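Local coordinates for putative O-acetylhomoserine (Thiol)-lyase (PDB 4OC9), which probably uses pyridoxal 5'-phosphate to make homocysteine from O-acetylhomoserine and sulfide, at residues L95-Y109 with L138-E152. Numbering follows the deposited sequence.
Sequences LASSGDNVAYSNKIY and LEKVIDQNTKAIFFE
Asn101 and Thr146 meet at the N-terminal end of two adjacent parallel strands, 101-105 and 146-152, where Thr146 OG1 gives its proton to Asn101 OD1 at 2.6 Å, in the carbonyl plane and on a lone pair. The other branch of the same amide, ND2, reaches Asp143 OD1 at 3.2 Å; the donor keeps the acceptor in its own plane but comes from above the carboxylate, the two planes lying 70° apart. With chi1 at 67°, CG of Asn101 sits between its backbone N and carbonyl carbon, which brings OD1 to Thr146 and ND2 to Asp143. Backbone hydrogen bonds run from the Asn145 carbonyl, in the turn ahead of the strand, through Lys147 and Ala148 to Phe150, and the register slips by one residue in a beta bulge between Asn101 and Ala103. The Lys147 chain, bent at chi2, passes Leu95 O and puts CE 3.3 Å from Asp100 OD2, while NZ bonds the Arg234 carbonyl. Ala103 CB packs 3.7 Å from Leu138 CD1 of helix 136-141. At the C-terminal end, Glu152 OE2 accepts from Tyr109 N, the N-cap of helix 110-119, at 2.8 Å on its syn side.

Behind Asn101, Asp143 OD1 also accepts from Asn145 N at 2.6 Å, from the opposite carboxylate face, in an Asx turn, and OD2 forms a salt bridge with Arg128 of strand 126-130, which flanks 101-105 in a mixed seven-stranded sheet consistent with the large domain of fold-type I PLP enzymes. Held at both oxygen and nitrogen, the Asn101 amide has its flip fixed, and the arginine probably favours a charged Asp143.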
ATOM      1  N   LEU D  95      23.637   1.665 -23.791  1.00 21.84           N
ATOM      2  CA  LEU D  95      24.420   1.189 -24.928  1.00 22.61           C
ATOM      3  C   LEU D  95      24.789   2.259 -25.953  1.00 22.19           C
ATOM      4  O   LEU D  95      25.888   2.221 -26.498  1.00 21.41           O
ATOM      5  CB  LEU D  95      23.634   0.101 -25.654  1.00 23.77           C
ATOM      6  CG  LEU D  95      23.322  -1.158 -24.844  1.00 24.73           C
ATOM      7  CD1 LEU D  95      22.376  -2.072 -25.597  1.00 23.67           C
ATOM      8  CD2 LEU D  95      24.606  -1.875 -24.457  1.00 25.66           C
ATOM      9  N   ALA D  96      23.887   3.207 -26.191  1.00 20.68           N
ATOM     10  CA  ALA D  96      24.130   4.271 -27.152  1.00 21.23           C
ATOM     11  C   ALA D  96      24.100   5.654 -26.518  1.00 26.61           C
ATOM     12  O   ALA D  96      23.337   5.921 -25.583  1.00 24.72           O
ATOM     13  CB  ALA D  96      23.095   4.214 -28.251  1.00 19.45           C
ATOM     14  N   SER D  97      24.949   6.530 -27.048  1.00 28.99           N
ATOM     15  CA  SER D  97      25.051   7.909 -26.593  1.00 30.36           C
ATOM     16  C   SER D  97      25.024   8.801 -27.834  1.00 30.21           C
ATOM     17  O   SER D  97      24.988   8.303 -28.966  1.00 30.93           O
ATOM     18  CB  SER D  97      26.298   8.129 -25.736  1.00 33.95           C
ATOM     19  OG  SER D  97      27.461   7.772 -26.452  1.00 39.64           O
ATOM     20  N   SER D  98      25.036  10.107 -27.627  1.00 26.73           N
ATOM     21  CA  SER D  98      24.989  11.038 -28.736  1.00 30.06           C
ATOM     22  C   SER D  98      25.986  10.677 -29.879  1.00 30.42           C
ATOM     23  O   SER D  98      27.178  10.411 -29.657  1.00 32.65           O
ATOM     24  CB  SER D  98      25.233  12.462 -28.231  1.00 30.40           C
ATOM     25  OG  SER D  98      25.010  13.385 -29.274  1.00 36.47           O
ATOM     26  N   GLY D  99      25.477  10.681 -31.103  1.00 27.72           N
ATOM     27  CA  GLY D  99      26.269  10.356 -32.287  1.00 26.28           C
ATOM     28  C   GLY D  99      26.163   8.898 -32.712  1.00 24.41           C
ATOM     29  O   GLY D  99      26.627   8.518 -33.781  1.00 22.54           O
ATOM     30  N   ASP D 100      25.579   8.060 -31.872  1.00 21.21           N
ATOM     31  CA  ASP D 100      25.439   6.660 -32.203  1.00 20.68           C
ATOM     32  C   ASP D 100      24.057   6.403 -32.818  1.00 21.13           C
ATOM     33  O   ASP D 100      23.208   7.295 -32.902  1.00 19.45           O
ATOM     34  CB  ASP D 100      25.616   5.811 -30.932  1.00 21.76           C
ATOM     35  CG  ASP D 100      27.017   5.923 -30.322  1.00 21.96           C
ATOM     36  OD1 ASP D 100      27.948   6.276 -31.069  1.00 21.89           O
ATOM     37  OD2 ASP D 100      27.167   5.628 -29.097  1.00 22.41           O
ATOM     38  N   ASN D 101      23.837   5.169 -33.245  1.00 21.00           N
ATOM     39  CA  ASN D 101      22.554   4.803 -33.789  1.00 21.74           C
ATOM     40  C   ASN D 101      22.151   3.440 -33.247  1.00 17.58           C
ATOM     41  O   ASN D 101      22.983   2.682 -32.721  1.00 13.82           O
ATOM     42  CB  ASN D 101      22.580   4.827 -35.320  1.00 26.76           C
ATOM     43  CG  ASN D 101      23.453   3.760 -35.924  1.00 27.65           C
ATOM     44  OD1 ASN D 101      23.052   2.611 -36.032  1.00 29.33           O
ATOM     45  ND2 ASN D 101      24.567   4.179 -36.481  1.00 31.96           N
ATOM     46  N   VAL D 102      20.859   3.161 -33.345  1.00 15.78           N
ATOM     47  CA  VAL D 102      20.324   1.893 -32.885  1.00 15.75           C
ATOM     48  C   VAL D 102      19.409   1.393 -33.961  1.00 14.93           C
ATOM     49  O   VAL D 102      18.710   2.179 -34.606  1.00 14.87           O
ATOM     50  CB  VAL D 102      19.530   1.985 -31.544  1.00 15.72           C
ATOM     51  CG1 VAL D 102      20.434   2.470 -30.413  1.00 16.50           C
ATOM     52  CG2 VAL D 102      18.328   2.920 -31.670  1.00 16.23           C
ATOM     53  N   ALA D 103      19.391   0.073 -34.125  1.00 14.09           N
ATOM     54  CA  ALA D 103      18.537  -0.583 -35.109  1.00 13.86           C
ATOM     55  C   ALA D 103      17.289  -1.098 -34.388  1.00 15.26           C
ATOM     56  O   ALA D 103      17.400  -1.768 -33.347  1.00 13.14           O
ATOM     57  CB  ALA D 103      19.265  -1.739 -35.763  1.00 12.80           C
ATOM     58  N   TYR D 104      16.116  -0.828 -34.960  1.00 15.81           N
ATOM     59  CA  TYR D 104      14.893  -1.266 -34.331  1.00 17.49           C
ATOM     60  C   TYR D 104      13.863  -1.849 -35.302  1.00 16.76           C
ATOM     61  O   TYR D 104      13.727  -1.418 -36.432  1.00 21.80           O
ATOM     62  CB  TYR D 104      14.259  -0.085 -33.584  1.00 17.84           C
ATOM     63  CG  TYR D 104      13.658   0.993 -34.481  1.00 19.08           C
ATOM     64  CD1 TYR D 104      14.453   1.932 -35.131  1.00 20.25           C
ATOM     65  CD2 TYR D 104      12.284   1.107 -34.621  1.00 19.44           C
ATOM     66  CE1 TYR D 104      13.892   2.916 -35.939  1.00 18.40           C
ATOM     67  CE2 TYR D 104      11.720   2.100 -35.397  1.00 18.56           C
ATOM     68  CZ  TYR D 104      12.530   2.992 -36.061  1.00 18.49           C
ATOM     69  OH  TYR D 104      11.957   3.959 -36.831  1.00 19.25           O
ATOM     70  N   SER D 105      13.137  -2.829 -34.822  1.00 15.66           N
ATOM     71  CA  SER D 105      12.101  -3.491 -35.591  1.00 16.40           C
ATOM     72  C   SER D 105      10.950  -2.549 -35.951  1.00 16.39           C
ATOM     73  O   SER D 105      10.540  -1.687 -35.160  1.00 20.67           O
ATOM     74  CB  SER D 105      11.555  -4.710 -34.797  1.00 16.51           C
ATOM     75  OG  SER D 105      10.446  -5.289 -35.443  1.00 15.58           O
ATOM     76  N   ASN D 106      10.434  -2.733 -37.153  1.00 18.20           N
ATOM     77  CA  ASN D 106       9.340  -1.928 -37.668  1.00 20.80           C
ATOM     78  C   ASN D 106       8.012  -2.411 -37.094  1.00 21.79           C
ATOM     79  O   ASN D 106       6.958  -1.841 -37.359  1.00 19.79           O
ATOM     80  CB  ASN D 106       9.294  -1.974 -39.195  1.00 25.91           C
ATOM     81  CG  ASN D 106       8.983  -3.370 -39.749  1.00 29.48           C
ATOM     82  OD1 ASN D 106       9.178  -4.405 -39.101  1.00 32.22           O
ATOM     83  ND2 ASN D 106       8.539  -3.395 -40.980  1.00 39.68           N
ATOM     84  N   LYS D 107       8.057  -3.509 -36.345  1.00 22.74           N
ATOM     85  CA  LYS D 107       6.843  -4.053 -35.725  1.00 22.86           C
ATOM     86  C   LYS D 107       6.987  -4.139 -34.183  1.00 22.07           C
ATOM     87  O   LYS D 107       7.357  -5.181 -33.640  1.00 17.50           O
ATOM     88  CB  LYS D 107       6.453  -5.404 -36.322  1.00 23.25           C
ATOM     89  CG  LYS D 107       6.163  -5.326 -37.806  1.00 23.12           C
ATOM     90  CD  LYS D 107       5.621  -6.616 -38.375  1.00 23.26           C
ATOM     91  CE  LYS D 107       5.462  -6.462 -39.858  1.00 22.43           C
ATOM     92  NZ  LYS D 107       4.787  -7.632 -40.456  1.00 24.33           N
ATOM     93  N   ILE D 108       6.729  -3.001 -33.534  1.00 19.63           N
ATOM     94  CA  ILE D 108       6.807  -2.884 -32.091  1.00 17.92           C
ATOM     95  C   ILE D 108       5.731  -1.980 -31.502  1.00 19.23           C
ATOM     96  O   ILE D 108       4.937  -1.373 -32.227  1.00 16.13           O
ATOM     97  CB  ILE D 108       8.151  -2.332 -31.621  1.00 16.73           C
ATOM     98  CG1 ILE D 108       8.366  -0.915 -32.176  1.00 17.77           C
ATOM     99  CG2 ILE D 108       9.255  -3.289 -32.018  1.00 18.30           C
ATOM    100  CD1 ILE D 108       9.680  -0.273 -31.766  1.00 18.24           C
ATOM    101  N   TYR D 109       5.736  -1.925 -30.168  1.00 19.77           N
ATOM    102  CA  TYR D 109       4.819  -1.118 -29.417  1.00 21.98           C
ATOM    103  C   TYR D 109       4.976   0.324 -29.841  1.00 18.67           C
ATOM    104  O   TYR D 109       6.083   0.838 -29.922  1.00 20.06           O
ATOM    105  CB  TYR D 109       5.026  -1.342 -27.895  1.00 25.18           C
ATOM    106  CG  TYR D 109       4.226  -0.409 -27.027  1.00 25.73           C
ATOM    107  CD1 TYR D 109       2.848  -0.499 -26.956  1.00 25.75           C
ATOM    108  CD2 TYR D 109       4.869   0.515 -26.205  1.00 28.88           C
ATOM    109  CE1 TYR D 109       2.116   0.354 -26.144  1.00 30.96           C
ATOM    110  CE2 TYR D 109       4.154   1.367 -25.381  1.00 31.46           C
ATOM    111  CZ  TYR D 109       2.777   1.293 -25.346  1.00 31.94           C
ATOM    112  OH  TYR D 109       2.077   2.151 -24.521  1.00 28.69           O
ATOM    113  N   LEU D 138      18.321  -5.606 -41.998  1.00 25.93           N
ATOM    114  CA  LEU D 138      19.039  -5.308 -40.767  1.00 26.32           C
ATOM    115  C   LEU D 138      20.528  -5.098 -41.067  1.00 26.96           C
ATOM    116  O   LEU D 138      21.117  -4.111 -40.601  1.00 27.50           O
ATOM    117  CB  LEU D 138      18.822  -6.394 -39.714  1.00 26.70           C
ATOM    118  CG  LEU D 138      19.590  -6.261 -38.399  1.00 27.57           C
ATOM    119  CD1 LEU D 138      19.447  -4.892 -37.744  1.00 28.46           C
ATOM    120  CD2 LEU D 138      19.155  -7.367 -37.450  1.00 28.93           C
ATOM    121  N   GLU D 139      21.138  -6.010 -41.826  1.00 27.99           N
ATOM    122  CA  GLU D 139      22.579  -5.893 -42.211  1.00 30.84           C
ATOM    123  C   GLU D 139      22.848  -4.533 -42.820  1.00 28.45           C
ATOM    124  O   GLU D 139      23.839  -3.882 -42.548  1.00 27.96           O
ATOM    125  CB  GLU D 139      22.911  -6.898 -43.287  1.00 33.28           C
ATOM    126  CG  GLU D 139      22.869  -8.350 -42.886  1.00 40.90           C
ATOM    127  CD  GLU D 139      24.109  -8.911 -42.197  1.00 43.90           C
ATOM    128  OE1 GLU D 139      24.933  -8.104 -41.771  1.00 39.76           O
ATOM    129  OE2 GLU D 139      24.258 -10.178 -42.095  1.00 46.35           O
ATOM    130  N   LYS D 140      21.937  -4.153 -43.698  1.00 30.42           N
ATOM    131  CA  LYS D 140      21.973  -2.890 -44.409  1.00 34.92           C
ATOM    132  C   LYS D 140      22.112  -1.625 -43.563  1.00 30.60           C
ATOM    133  O   LYS D 140      22.880  -0.743 -43.913  1.00 24.29           O
ATOM    134  CB  LYS D 140      20.695  -2.789 -45.234  1.00 43.75           C
ATOM    135  CG  LYS D 140      20.550  -1.519 -46.068  1.00 50.83           C
ATOM    136  CD  LYS D 140      19.267  -1.537 -46.886  1.00 58.00           C
ATOM    137  CE  LYS D 140      19.147  -0.291 -47.750  1.00 62.01           C
ATOM    138  NZ  LYS D 140      17.914  -0.311 -48.585  1.00 57.78           N
ATOM    139  N   VAL D 141      21.371  -1.533 -42.461  1.00 29.12           N
ATOM    140  CA  VAL D 141      21.442  -0.342 -41.615  1.00 27.12           C
ATOM    141  C   VAL D 141      22.545  -0.364 -40.560  1.00 27.91           C
ATOM    142  O   VAL D 141      22.766   0.641 -39.872  1.00 31.71           O
ATOM    143  CB  VAL D 141      20.089  -0.022 -40.955  1.00 31.62           C
ATOM    144  CG1 VAL D 141      19.054   0.318 -42.027  1.00 30.76           C
ATOM    145  CG2 VAL D 141      19.623  -1.159 -40.035  1.00 29.29           C
ATOM    146  N   ILE D 142      23.276  -1.469 -40.454  1.00 25.28           N
ATOM    147  CA  ILE D 142      24.360  -1.573 -39.471  1.00 24.37           C
ATOM    148  C   ILE D 142      25.680  -0.936 -39.874  1.00 25.99           C
ATOM    149  O   ILE D 142      26.117  -1.068 -41.026  1.00 31.24           O
ATOM    150  CB  ILE D 142      24.648  -3.045 -39.146  1.00 24.74           C
ATOM    151  CG1 ILE D 142      23.426  -3.661 -38.438  1.00 25.42           C
ATOM    152  CG2 ILE D 142      25.861  -3.173 -38.241  1.00 24.34           C
ATOM    153  CD1 ILE D 142      23.564  -5.124 -38.086  1.00 25.92           C
ATOM    154  N   ASP D 143      26.292  -0.220 -38.932  1.00 27.52           N
ATOM    155  CA  ASP D 143      27.607   0.413 -39.152  1.00 29.82           C
ATOM    156  C   ASP D 143      28.375   0.276 -37.817  1.00 31.95           C
ATOM    157  O   ASP D 143      27.874  -0.362 -36.880  1.00 38.67           O
ATOM    158  CB  ASP D 143      27.547   1.836 -39.723  1.00 28.31           C
ATOM    159  CG  ASP D 143      27.006   2.841 -38.763  1.00 34.29           C
ATOM    160  OD1 ASP D 143      27.137   2.643 -37.534  1.00 37.31           O
ATOM    161  OD2 ASP D 143      26.551   3.903 -39.235  1.00 39.17           O
ATOM    162  N   GLN D 144      29.539   0.888 -37.681  1.00 26.83           N
ATOM    163  CA  GLN D 144      30.314   0.726 -36.454  1.00 28.49           C
ATOM    164  C   GLN D 144      29.775   1.544 -35.291  1.00 25.20           C
ATOM    165  O   GLN D 144      30.275   1.424 -34.153  1.00 21.30           O
ATOM    166  CB  GLN D 144      31.766   1.132 -36.696  1.00 36.35           C
ATOM    167  CG  GLN D 144      32.752   0.641 -35.593  1.00 44.11           C
ATOM    168  CD  GLN D 144      32.988  -0.868 -35.641  1.00 46.51           C
ATOM    169  OE1 GLN D 144      32.627  -1.515 -36.615  1.00 37.45           O
ATOM    170  NE2 GLN D 144      33.682  -1.414 -34.633  1.00 54.27           N
ATOM    171  N   ASN D 145      28.800   2.401 -35.590  1.00 23.13           N
ATOM    172  CA  ASN D 145      28.155   3.258 -34.589  1.00 23.29           C
ATOM    173  C   ASN D 145      26.831   2.679 -34.058  1.00 23.47           C
ATOM    174  O   ASN D 145      26.221   3.240 -33.139  1.00 26.99           O
ATOM    175  CB  ASN D 145      27.919   4.649 -35.149  1.00 22.65           C
ATOM    176  CG  ASN D 145      29.209   5.377 -35.444  1.00 25.93           C
ATOM    177  OD1 ASN D 145      30.219   5.219 -34.735  1.00 25.55           O
ATOM    178  ND2 ASN D 145      29.172   6.220 -36.468  1.00 25.72           N
ATOM    179  N   THR D 146      26.403   1.569 -34.650  1.00 22.25           N
ATOM    180  CA  THR D 146      25.185   0.888 -34.256  1.00 20.18           C
ATOM    181  C   THR D 146      25.479   0.201 -32.934  1.00 19.66           C
ATOM    182  O   THR D 146      26.296  -0.733 -32.863  1.00 18.36           O
ATOM    183  CB  THR D 146      24.742  -0.141 -35.303  1.00 19.73           C
ATOM    184  OG1 THR D 146      24.505   0.514 -36.558  1.00 19.85           O
ATOM    185  CG2 THR D 146      23.450  -0.845 -34.834  1.00 20.30           C
ATOM    186  N   LYS D 147      24.784   0.624 -31.886  1.00 20.13           N
ATOM    187  CA  LYS D 147      25.013   0.040 -30.546  1.00 23.08           C
ATOM    188  C   LYS D 147      23.984  -0.978 -30.022  1.00 23.03           C
ATOM    189  O   LYS D 147      24.226  -1.642 -29.012  1.00 21.80           O
ATOM    190  CB  LYS D 147      25.084   1.177 -29.545  1.00 22.65           C
ATOM    191  CG  LYS D 147      26.058   2.253 -29.943  1.00 23.39           C
ATOM    192  CD  LYS D 147      27.445   1.710 -30.213  1.00 27.21           C
ATOM    193  CE  LYS D 147      28.411   2.860 -30.422  1.00 33.03           C
ATOM    194  NZ  LYS D 147      29.721   2.316 -30.824  1.00 37.09           N
ATOM    195  N   ALA D 148      22.832  -1.076 -30.683  1.00 22.20           N
ATOM    196  CA  ALA D 148      21.810  -2.019 -30.243  1.00 20.96           C
ATOM    197  C   ALA D 148      20.842  -2.400 -31.359  1.00 20.32           C
ATOM    198  O   ALA D 148      20.610  -1.633 -32.305  1.00 20.17           O
ATOM    199  CB  ALA D 148      21.038  -1.451 -29.064  1.00 21.87           C
ATOM    200  N   ILE D 149      20.329  -3.617 -31.238  1.00 20.11           N
ATOM    201  CA  ILE D 149      19.359  -4.210 -32.171  1.00 19.81           C
ATOM    202  C   ILE D 149      18.143  -4.530 -31.287  1.00 21.15           C
ATOM    203  O   ILE D 149      18.215  -5.419 -30.426  1.00 18.06           O
ATOM    204  CB  ILE D 149      19.914  -5.441 -32.859  1.00 19.47           C
ATOM    205  CG1 ILE D 149      21.104  -5.025 -33.753  1.00 20.41           C
ATOM    206  CG2 ILE D 149      18.821  -6.065 -33.691  1.00 20.03           C
ATOM    207  CD1 ILE D 149      21.839  -6.165 -34.427  1.00 21.12           C
ATOM    208  N   PHE D 150      17.064  -3.763 -31.489  1.00 19.57           N
ATOM    209  CA  PHE D 150      15.863  -3.884 -30.697  1.00 20.02           C
ATOM    210  C   PHE D 150      14.676  -4.456 -31.412  1.00 20.89           C
ATOM    211  O   PHE D 150      14.364  -4.041 -32.522  1.00 21.06           O
ATOM    212  CB  PHE D 150      15.469  -2.501 -30.193  1.00 20.98           C
ATOM    213  CG  PHE D 150      14.336  -2.517 -29.203  1.00 20.53           C
ATOM    214  CD1 PHE D 150      13.021  -2.490 -29.629  1.00 20.90           C
ATOM    215  CD2 PHE D 150      14.596  -2.548 -27.842  1.00 20.55           C
ATOM    216  CE1 PHE D 150      11.988  -2.527 -28.720  1.00 18.39           C
ATOM    217  CE2 PHE D 150      13.556  -2.583 -26.929  1.00 19.57           C
ATOM    218  CZ  PHE D 150      12.252  -2.579 -27.373  1.00 17.49           C
ATOM    219  N   PHE D 151      14.012  -5.401 -30.748  1.00 17.13           N
ATOM    220  CA  PHE D 151      12.838  -6.043 -31.317  1.00 16.97           C
ATOM    221  C   PHE D 151      12.000  -6.706 -30.231  1.00 16.80           C
ATOM    222  O   PHE D 151      12.440  -6.841 -29.079  1.00 16.96           O
ATOM    223  CB  PHE D 151      13.246  -7.129 -32.300  1.00 16.47           C
ATOM    224  CG  PHE D 151      13.936  -8.287 -31.655  1.00 15.03           C
ATOM    225  CD1 PHE D 151      15.278  -8.238 -31.380  1.00 15.67           C
ATOM    226  CD2 PHE D 151      13.255  -9.441 -31.378  1.00 15.81           C
ATOM    227  CE1 PHE D 151      15.926  -9.325 -30.823  1.00 17.05           C
ATOM    228  CE2 PHE D 151      13.893 -10.537 -30.810  1.00 16.23           C
ATOM    229  CZ  PHE D 151      15.235 -10.474 -30.523  1.00 15.06           C
ATOM    230  N   GLU D 152      10.799  -7.108 -30.606  1.00 15.68           N
ATOM    231  CA  GLU D 152       9.887  -7.781 -29.693  1.00 15.98           C
ATOM    232  C   GLU D 152       9.793  -9.256 -30.106  1.00 17.33           C
ATOM    233  O   GLU D 152       9.881  -9.595 -31.302  1.00 20.66           O
ATOM    234  CB  GLU D 152       8.521  -7.119 -29.679  1.00 16.73           C
ATOM    235  CG  GLU D 152       8.530  -5.738 -29.056  1.00 18.54           C
ATOM    236  CD  GLU D 152       7.191  -5.005 -29.076  1.00 19.16           C
ATOM    237  OE1 GLU D 152       6.184  -5.607 -29.487  1.00 24.49           O
ATOM    238  OE2 GLU D 152       7.174  -3.801 -28.724  1.00 17.46           O
TER
HETATM  239  O   HOH W   1       9.361  -6.771 -33.397  1.00 13.20           O